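Local coordinates for neurotrypsin (Mus musculus, PDB 6H8M), which acts as a secreted serine protease with a role in neuronal plasticity, represented here by its third scavenger receptor cysteine-rich domain, at residues A[27-32]-A[98-103]; A[21-26]-A[68-73]; A[40-45]-A[77-82]. All blocks are in the same frame, centred on the assembly; numbering follows the deposited sequence.

Interaction 1 (A[27-32]-A[98-103]); sequences WGTICD and SEDAGV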
loop_
_atom_site.group_PDB
_atom_site.type_symbol
_atom_site.label_atom_id
_atom_site.label_comp_id
_atom_site.label_asym_id
_atom_site.label_seq_id
_atom_site.Cartn_x
_atom_site.Cartn_y
_atom_site.Cartn_z
ATOM N N TRP A 27 9.237 3.722 9.575
ATOM C CA TRP A 27 8.156 2.976 8.969
ATOM C C TRP A 27 6.840 3.751 9.101
ATOM O O TRP A 27 6.549 4.290 10.142
ATOM C CB TRP A 27 7.992 1.577 9.594
ATOM C CG TRP A 27 9.097 0.648 9.232
ATOM C CD1 TRP A 27 10.216 0.329 9.966
ATOM C CD2 TRP A 27 9.233 -0.036 7.977
ATOM N NE1 TRP A 27 10.980 -0.561 9.250
ATOM C CE2 TRP A 27 10.421 -0.772 8.028
ATOM C CE3 TRP A 27 8.485 -0.071 6.807
ATOM C CZ2 TRP A 27 10.831 -1.590 6.982
ATOM C CZ3 TRP A 27 8.860 -0.903 5.787
ATOM C CH2 TRP A 27 10.055 -1.610 5.855
ATOM N N GLY A 28 6.051 3.809 8.027
ATOM C CA GLY A 28 4.746 4.475 8.075
ATOM C C GLY A 28 3.810 3.913 7.041
ATOM O O GLY A 28 4.176 2.991 6.286
ATOM N N THR A 29 2.608 4.432 6.987
ATOM C CA THR A 29 1.542 3.792 6.202
ATOM C C THR A 29 1.248 4.612 4.956
ATOM O O THR A 29 1.856 5.623 4.711
ATOM C CB THR A 29 0.299 3.604 7.084
ATOM O OG1 THR A 29 -0.085 4.863 7.651
ATOM C CG2 THR A 29 0.657 2.748 8.276
ATOM N N ILE A 30 0.272 4.105 4.196
ATOM C CA ILE A 30 -0.214 4.718 2.986
ATOM C C ILE A 30 -1.726 4.893 3.095
ATOM O O ILE A 30 -2.468 3.950 3.439
ATOM C CB ILE A 30 0.118 3.826 1.786
ATOM C CG1 ILE A 30 1.607 3.533 1.707
ATOM C CG2 ILE A 30 -0.434 4.401 0.503
ATOM C CD1 ILE A 30 1.964 2.729 0.453
ATOM N N CYS A 31 -2.216 6.093 2.807
ATOM C CA CYS A 31 -3.656 6.408 2.809
ATOM C C CYS A 31 -4.376 5.670 1.652
ATOM O O CYS A 31 -3.856 5.587 0.562
ATOM C CB CYS A 31 -3.878 7.908 2.671
ATOM S SG CYS A 31 -5.612 8.370 2.858
ATOM N N ASP A 32 -5.612 5.221 1.891
ATOM C CA ASP A 32 -6.343 4.419 0.907
ATOM C C ASP A 32 -7.077 5.283 -0.113
ATOM O O ASP A 32 -7.798 4.733 -0.926
ATOM C CB ASP A 32 -7.299 3.433 1.591
ATOM C CG ASP A 32 -8.489 4.118 2.272
ATOM O OD1 ASP A 32 -8.558 5.370 2.236
ATOM O OD2 ASP A 32 -9.297 3.420 2.899
ATOM N N SER A 98 -7.189 5.191 10.294
ATOM C CA SER A 98 -8.410 4.455 9.963
ATOM C C SER A 98 -8.564 4.231 8.449
ATOM O O SER A 98 -9.355 3.409 8.069
ATOM C CB SER A 98 -9.586 5.150 10.572
ATOM O OG SER A 98 -9.696 6.466 10.090
ATOM N N GLU A 99 -7.782 4.928 7.608
ATOM C CA GLU A 99 -7.815 4.825 6.136
ATOM C C GLU A 99 -6.558 4.135 5.584
ATOM O O GLU A 99 -6.320 4.135 4.359
ATOM C CB GLU A 99 -7.939 6.241 5.532
ATOM C CG GLU A 99 -9.232 6.960 5.913
ATOM C CD GLU A 99 -9.137 8.471 5.737
ATOM O OE1 GLU A 99 -8.501 9.122 6.564
ATOM O OE2 GLU A 99 -9.665 8.979 4.740
ATOM N N ASP A 100 -5.794 3.464 6.446
ATOM C CA ASP A 100 -4.554 2.806 6.015
ATOM C C ASP A 100 -4.843 1.739 4.965
ATOM O O ASP A 100 -5.816 0.943 5.101
ATOM C CB ASP A 100 -3.795 2.190 7.186
ATOM C CG ASP A 100 -3.040 3.231 8.032
ATOM O OD1 ASP A 100 -2.847 4.394 7.568
ATOM O OD2 ASP A 100 -2.608 2.854 9.136
ATOM N N ALA A 101 -4.000 1.685 3.930
ATOM C CA ALA A 101 -4.179 0.783 2.797
ATOM C C ALA A 101 -3.511 -0.566 3.068
ATOM O O ALA A 101 -2.488 -0.625 3.782
ATOM C CB ALA A 101 -3.526 1.459 1.589
ATOM N N GLY A 102 -4.001 -1.558 2.348
ATOM C CA GLY A 102 -3.537 -2.920 2.451
ATOM C C GLY A 102 -3.657 -3.648 1.148
ATOM O O GLY A 102 -4.277 -3.119 0.219
ATOM N N VAL A 103 -3.200 -4.918 1.097
ATOM C CA VAL A 103 -3.222 -5.733 -0.069
ATOM C C VAL A 103 -3.420 -7.210 0.318
ATOM O O VAL A 103 -3.047 -7.571 1.436
ATOM C CB VAL A 103 -1.932 -5.618 -0.894
ATOM C CG1 VAL A 103 -1.660 -4.161 -1.277
ATOM C CG2 VAL A 103 -0.736 -6.189 -0.180
HETATM O O HOH W 1 -0.913 1.468 4.900
#
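The backbones of Cys-31 and Asp-100 pair in a single beta bridge, their CA atoms 4.9 Å apart. Ala-101 N donates to Ile-30 O (2.8 Å), and Asp-100 CA sends a C-H contact to the same oxygen. A weak bond from Asp-32 N to Glu-99 O follows, and a water bridges Ile-30 N and Ala-101 O.

Among the polar side chains, Thr-29 OG1 donates to Asp-100 OD1 (2.8 Å), reaching it from above the carboxylate plane. OG1 is placed there by a chi1 of 55°, between the backbone N and the carbonyl carbon. Asp-100 OD2 accepts from His-97 ND1 and Gly-64 N, so this buried carboxylate is gripped at both oxygens. The carboxylates of Asp-32 and Glu-99 stand almost perpendicular; Asp-32 OD2 bonds to Met-58 N and Glu-99 OE1 to Arg-96 N.

Apolar contact is slight: Ala-101 CB lies 4.3 Å from Ile-30 CB, and Cys-31 SG, in its disulfide with Cys-95, passes Glu-99 CB.

The bridge thus joins the chain of strand 26-30, where it runs on through Cys-31, to the run leading into strand 102-105, while Ile-30 packs on Val-19 and Val-21 of strand 18-23 and Val-103 meets helix 37-46.

Interaction 2 (A[21-26]-A[68-73]); sequences VFVNGQ and IHMDNV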
loop_
_atom_site.group_PDB
_atom_site.type_symbol
_atom_site.label_atom_id
_atom_site.label_comp_id
_atom_site.label_asym_id
_atom_site.label_seq_id
_atom_site.Cartn_x
_atom_site.Cartn_y
_atom_site.Cartn_z
ATOM N N VAL A 21 5.797 1.412 4.548
ATOM C CA VAL A 21 6.897 1.816 3.723
ATOM C C VAL A 21 7.879 2.615 4.573
ATOM O O VAL A 21 7.476 3.288 5.531
ATOM C CB VAL A 21 6.425 2.651 2.534
ATOM C CG1 VAL A 21 5.335 1.937 1.778
ATOM C CG2 VAL A 21 5.877 3.991 3.008
ATOM N N PHE A 22 9.175 2.494 4.264
ATOM C CA PHE A 22 10.207 3.090 5.086
ATOM C C PHE A 22 10.762 4.318 4.351
ATOM O O PHE A 22 11.320 4.196 3.276
ATOM C CB PHE A 22 11.354 2.115 5.354
ATOM C CG PHE A 22 12.361 2.623 6.357
ATOM C CD1 PHE A 22 12.099 2.478 7.709
ATOM C CD2 PHE A 22 13.517 3.311 5.974
ATOM C CE1 PHE A 22 12.995 2.940 8.653
ATOM C CE2 PHE A 22 14.413 3.786 6.931
ATOM C CZ PHE A 22 14.152 3.598 8.262
ATOM N N VAL A 23 10.510 5.478 4.939
ATOM C CA VAL A 23 10.758 6.808 4.323
ATOM C C VAL A 23 11.222 7.729 5.448
ATOM O O VAL A 23 10.630 7.710 6.506
ATOM C CB VAL A 23 9.459 7.361 3.720
ATOM C CG1 VAL A 23 9.656 8.717 3.066
ATOM C CG2 VAL A 23 8.879 6.442 2.663
ATOM N N ASN A 24 12.232 8.571 5.212
ATOM C CA ASN A 24 12.622 9.563 6.188
ATOM C C ASN A 24 12.883 8.940 7.560
ATOM O O ASN A 24 12.473 9.475 8.571
ATOM C CB ASN A 24 11.545 10.654 6.241
ATOM C CG ASN A 24 11.599 11.524 5.000
ATOM O OD1 ASN A 24 12.645 11.648 4.404
ATOM N ND2 ASN A 24 10.470 12.055 4.593
ATOM N N GLY A 25 13.528 7.782 7.574
ATOM C CA GLY A 25 14.029 7.157 8.792
ATOM C C GLY A 25 12.957 6.430 9.570
ATOM O O GLY A 25 13.232 5.982 10.667
ATOM N N GLN A 26 11.719 6.330 9.074
ATOM C CA GLN A 26 10.645 5.669 9.835
ATOM C C GLN A 26 9.742 4.807 8.958
ATOM O O GLN A 26 9.439 5.134 7.825
ATOM C CB GLN A 26 9.655 6.638 10.488
ATOM C CG GLN A 26 10.279 7.436 11.609
ATOM C CD GLN A 26 9.240 8.345 12.216
ATOM O OE1 GLN A 26 9.118 9.506 11.851
ATOM N NE2 GLN A 26 8.428 7.787 13.095
ATOM N N ILE A 68 1.903 8.811 8.222
ATOM C CA ILE A 68 1.265 8.402 6.974
ATOM C C ILE A 68 2.081 9.010 5.850
ATOM O O ILE A 68 2.119 10.209 5.693
ATOM C CB ILE A 68 -0.200 8.816 6.939
ATOM C CG1 ILE A 68 -0.930 8.268 8.169
ATOM C CG2 ILE A 68 -0.856 8.377 5.622
ATOM C CD1 ILE A 68 -2.365 8.758 8.248
ATOM N N HIS A 69 2.889 8.192 5.202
ATOM C CA HIS A 69 3.944 8.695 4.321
ATOM C C HIS A 69 3.389 9.150 2.983
ATOM O O HIS A 69 4.009 10.077 2.368
ATOM C CB HIS A 69 5.019 7.651 4.083
ATOM C CG HIS A 69 5.946 7.475 5.208
ATOM N ND1 HIS A 69 6.504 8.548 5.842
ATOM C CD2 HIS A 69 6.502 6.360 5.746
ATOM C CE1 HIS A 69 7.351 8.129 6.753
ATOM N NE2 HIS A 69 7.372 6.749 6.721
ATOM N N MET A 70 2.341 8.491 2.474
ATOM C CA MET A 70 1.856 8.831 1.141
ATOM C C MET A 70 0.326 8.858 1.210
ATOM O O MET A 70 -0.282 8.034 1.929
ATOM C CB MET A 70 2.332 7.832 0.069
ATOM C CG MET A 70 3.793 7.470 0.182
ATOM S SD MET A 70 4.323 6.065 -0.878
ATOM C CE MET A 70 6.097 6.282 -0.822
ATOM N N ASP A 71 -0.245 9.805 0.475
ATOM C CA ASP A 71 -1.640 10.299 0.586
ATOM C C ASP A 71 -2.423 9.967 -0.676
ATOM O O ASP A 71 -3.607 9.549 -0.563
ATOM C CB ASP A 71 -1.727 11.826 0.720
ATOM C CG ASP A 71 -1.388 12.381 2.091
ATOM O OD1 ASP A 71 -2.031 11.933 3.085
ATOM O OD2 ASP A 71 -0.466 13.245 2.156
ATOM N N ASN A 72 -1.791 10.112 -1.848
ATOM C CA ASN A 72 -2.487 9.891 -3.096
ATOM C C ASN A 72 -1.515 9.430 -4.163
ATOM O O ASN A 72 -1.041 10.219 -4.962
ATOM C CB ASN A 72 -3.168 11.160 -3.632
ATOM C CG ASN A 72 -4.675 11.058 -3.579
ATOM O OD1 ASN A 72 -5.302 10.568 -4.520
ATOM N ND2 ASN A 72 -5.253 11.509 -2.481
ATOM N N VAL A 73 -1.322 8.126 -4.216
ATOM C CA VAL A 73 -0.432 7.510 -5.160
ATOM C C VAL A 73 -1.248 7.261 -6.427
ATOM O O VAL A 73 -2.386 6.814 -6.263
ATOM C CB VAL A 73 0.086 6.186 -4.551
ATOM C CG1 VAL A 73 1.043 5.467 -5.474
ATOM C CG2 VAL A 73 0.721 6.394 -3.186
#
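The imidazole of His-69 lies against the beta hairpin formed by strands 18-23 and 26-30, a partly buried side-chain-to-backbone contact. Short segments 21-23 and 68-70 run almost perpendicular, at 89°, with axes 8.4 Å apart at closest approach, and the histidine spans the interval. Its NE2 donates to Gln-26 O over 2.8 Å with an N-H...O angle of 157°. The acceptor lies near the ring plane, whereas the donor stands well above the carbonyl plane of Gln-26. Val-23 N bonds to the same oxygen from the opposite face, so Gln-26 O is gripped by two N-H groups.

That second bond belongs to the hairpin itself: Val-23 to Gln-26 form a type I' turn, with Asn-24 and Gly-25 at its corners, and Gln-26 N returns a bond to Val-23 O. The turn joins two neighbouring strands of the five-stranded sheet of this SRCR domain, in which 68-74 runs parallel to 26-30 on the far side of 26-30 from 18-23.

Val-23 CB sits over the centre of the His-69 ring, 3.6 Å from its centroid, a CH-pi contact. At the ring edge, His-69 CD2 comes 3.2 Å from Val-21 O; Val-23 O lies 3.3 Å from His-69 CE1. With chi1 at -76°, His-69 CG is anti to the carbonyl carbon, and the ring extends toward the turn. Val-21 CG2 packs against CD2 and CB of the histidine. Farther in, Met-70 CE approaches the CG2 atoms of both Val-21 and Val-23, each at 4.5 Å, while the same methionine touches Phe-4.

Interaction 3 (A[40-45]-A[77-82]); sequences AAVICR and GNEKAL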
loop_
_atom_site.group_PDB
_atom_site.type_symbol
_atom_site.label_atom_id
_atom_site.label_comp_id
_atom_site.label_asym_id
_atom_site.label_seq_id
_atom_site.Cartn_x
_atom_site.Cartn_y
_atom_site.Cartn_z
ATOM N N ALA A 40 -2.350 -2.458 -5.580
ATOM C CA ALA A 40 -2.061 -3.724 -5.015
ATOM C C ALA A 40 -1.161 -4.557 -5.919
ATOM O O ALA A 40 -0.180 -5.178 -5.377
ATOM C CB ALA A 40 -3.318 -4.508 -4.718
ATOM N N ALA A 41 -1.370 -4.470 -7.235
ATOM C CA ALA A 41 -0.531 -5.204 -8.206
ATOM C C ALA A 41 0.924 -4.737 -8.067
ATOM O O ALA A 41 1.867 -5.582 -8.064
ATOM C CB ALA A 41 -1.053 -5.067 -9.647
ATOM N N VAL A 42 1.135 -3.428 -7.891
ATOM C CA VAL A 42 2.431 -2.887 -7.864
ATOM C C VAL A 42 3.150 -3.290 -6.555
ATOM O O VAL A 42 4.289 -3.721 -6.558
ATOM C CB VAL A 42 2.435 -1.361 -8.035
ATOM C CG1 VAL A 42 3.826 -0.762 -7.766
ATOM C CG2 VAL A 42 1.949 -0.970 -9.422
ATOM N N ILE A 43 2.455 -3.170 -5.435
ATOM C CA ILE A 43 3.061 -3.614 -4.171
ATOM C C ILE A 43 3.442 -5.083 -4.229
ATOM O O ILE A 43 4.581 -5.469 -3.824
ATOM C CB ILE A 43 2.059 -3.348 -3.029
ATOM C CG1 ILE A 43 1.795 -1.859 -2.838
ATOM C CG2 ILE A 43 2.558 -4.021 -1.742
ATOM C CD1 ILE A 43 3.002 -1.057 -2.470
ATOM N N CYS A 44 2.506 -5.923 -4.670
ATOM C CA CYS A 44 2.715 -7.335 -4.728
ATOM C C CYS A 44 3.853 -7.720 -5.699
ATOM O O CYS A 44 4.708 -8.589 -5.373
ATOM C CB CYS A 44 1.408 -8.034 -5.074
ATOM S SG CYS A 44 0.193 -7.863 -3.713
ATOM N N ARG A 45 3.941 -7.009 -6.828
ATOM C CA ARG A 45 5.029 -7.185 -7.811
ATOM C C ARG A 45 6.381 -6.868 -7.164
ATOM O O ARG A 45 7.300 -7.627 -7.276
ATOM C CB ARG A 45 4.747 -6.370 -9.089
ATOM C CG ARG A 45 5.757 -6.586 -10.219
ATOM C CD ARG A 45 5.341 -5.904 -11.527
ATOM N NE ARG A 45 4.042 -6.299 -12.042
ATOM C CZ ARG A 45 2.947 -5.540 -12.049
ATOM N NH1 ARG A 45 2.972 -4.265 -11.669
ATOM N NH2 ARG A 45 1.807 -6.085 -12.439
ATOM N N GLY A 77 -0.660 0.309 -12.614
ATOM C CA GLY A 77 -0.815 -1.111 -12.334
ATOM C C GLY A 77 0.295 -1.961 -12.905
ATOM O O GLY A 77 0.473 -3.125 -12.492
ATOM N N ASN A 78 1.106 -1.368 -13.786
ATOM C CA ASN A 78 2.148 -2.062 -14.501
ATOM C C ASN A 78 3.532 -1.873 -13.867
ATOM O O ASN A 78 4.452 -2.536 -14.285
ATOM C CB ASN A 78 2.170 -1.617 -15.973
ATOM C CG ASN A 78 0.868 -1.964 -16.654
ATOM O OD1 ASN A 78 0.314 -3.017 -16.369
ATOM N ND2 ASN A 78 0.339 -1.082 -17.492
ATOM N N GLU A 79 3.668 -0.970 -12.889
ATOM C CA GLU A 79 4.991 -0.596 -12.339
ATOM C C GLU A 79 5.591 -1.802 -11.623
ATOM O O GLU A 79 4.849 -2.639 -11.042
ATOM C CB GLU A 79 4.864 0.577 -11.362
ATOM C CG GLU A 79 4.361 1.867 -11.979
ATOM C CD GLU A 79 2.874 2.141 -12.099
ATOM O OE1 GLU A 79 2.051 1.224 -11.948
ATOM O OE2 GLU A 79 2.533 3.298 -12.339
ATOM N N LYS A 80 6.931 -1.884 -11.635
ATOM C CA LYS A 80 7.655 -2.958 -10.966
ATOM C C LYS A 80 7.873 -2.576 -9.502
ATOM O O LYS A 80 8.312 -3.391 -8.731
ATOM C CB LYS A 80 8.986 -3.263 -11.669
ATOM C CG LYS A 80 8.859 -4.128 -12.926
ATOM C CD LYS A 80 10.178 -4.320 -13.666
ATOM C CE LYS A 80 9.998 -4.785 -15.097
ATOM N NZ LYS A 80 11.308 -5.047 -15.741
ATOM N N ALA A 81 7.634 -1.314 -9.148
ATOM C CA ALA A 81 8.011 -0.843 -7.795
ATOM C C ALA A 81 7.193 0.395 -7.470
ATOM O O ALA A 81 6.895 1.198 -8.352
ATOM C CB ALA A 81 9.478 -0.549 -7.694
ATOM N N LEU A 82 6.860 0.539 -6.184
ATOM C CA LEU A 82 6.036 1.629 -5.702
ATOM C C LEU A 82 6.677 2.970 -6.084
ATOM O O LEU A 82 5.949 3.905 -6.454
ATOM C CB LEU A 82 5.928 1.524 -4.185
ATOM C CG LEU A 82 5.080 2.613 -3.530
ATOM C CD1 LEU A 82 3.684 2.633 -4.087
ATOM C CD2 LEU A 82 5.088 2.416 -2.022
#
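Helix segment 40-45 and the irregular chain 77-82 come closest at Val-42 and Glu-79, whose CA atoms are 5.6 Å apart. In this SRCR domain the contact lays the loop between strands 68-74 and 86-87 along one side of helix 37-46.

Arg-45 carries the polar part. Its NH1 donates to Glu-79 O (2.6 Å) and to Gly-77 O (2.9 Å), both oxygens lying near the guanidinium plane at its edge, and NH2 adds a weak bond to Gly-77 O. Extended through chi1 and chi2, the chain bends at chi3 (-57°), which turns the edge of the guanidinium to the loop carbonyls, while CD rests on Lys-80 CA. An alanine here would remove all three bonds and would probably leave the carbonyls of Gly-77 and Glu-79 without these donors and the loop less firmly held to the helix.

Val-42 touches the loop with both methyl branches. Its CG1 meets the peptide between Ala-81 and Leu-82, 3.6 Å from Ala-81 C, and its CG2 lies 3.3 Å from Glu-79 OE1. Ile-43 and Leu-82 run alongside each other in the same direction, with Ile-43 CD1 4.1 Å from Leu-82 CD2. Glu-79 is folded at chi2 so that its carboxylate turns back on its own loop: OE1 uses its syn lone pair to accept from Gly-77 N at 2.9 Å, and OE2 takes the N-H of Thr-76.

How the interactions relate
Interactions 1 and 2 share the five-stranded sheet and have centres about 9 Å apart. Strand 26-30 stands between strands 18-23 and 68-74, and probable backbone hydrogen bonds join Gly-28 O to Val-21 N (2.9 Å) and Thr-29 O to His-69 N (2.8 Å). Interaction 3 lies farther off, its centre about 15 Å from that of interaction 1 and about 16 Å from that of interaction 2, yet packing contacts tie it to both. Leu-82 CD2 of interaction 3 packs on Val-21 CG1 (3.8 Å) and also on Ile-30 and Met-70, while Val-103 CG1 of interaction 1 lies 3.8 Å from Ala-40 CA on the helix.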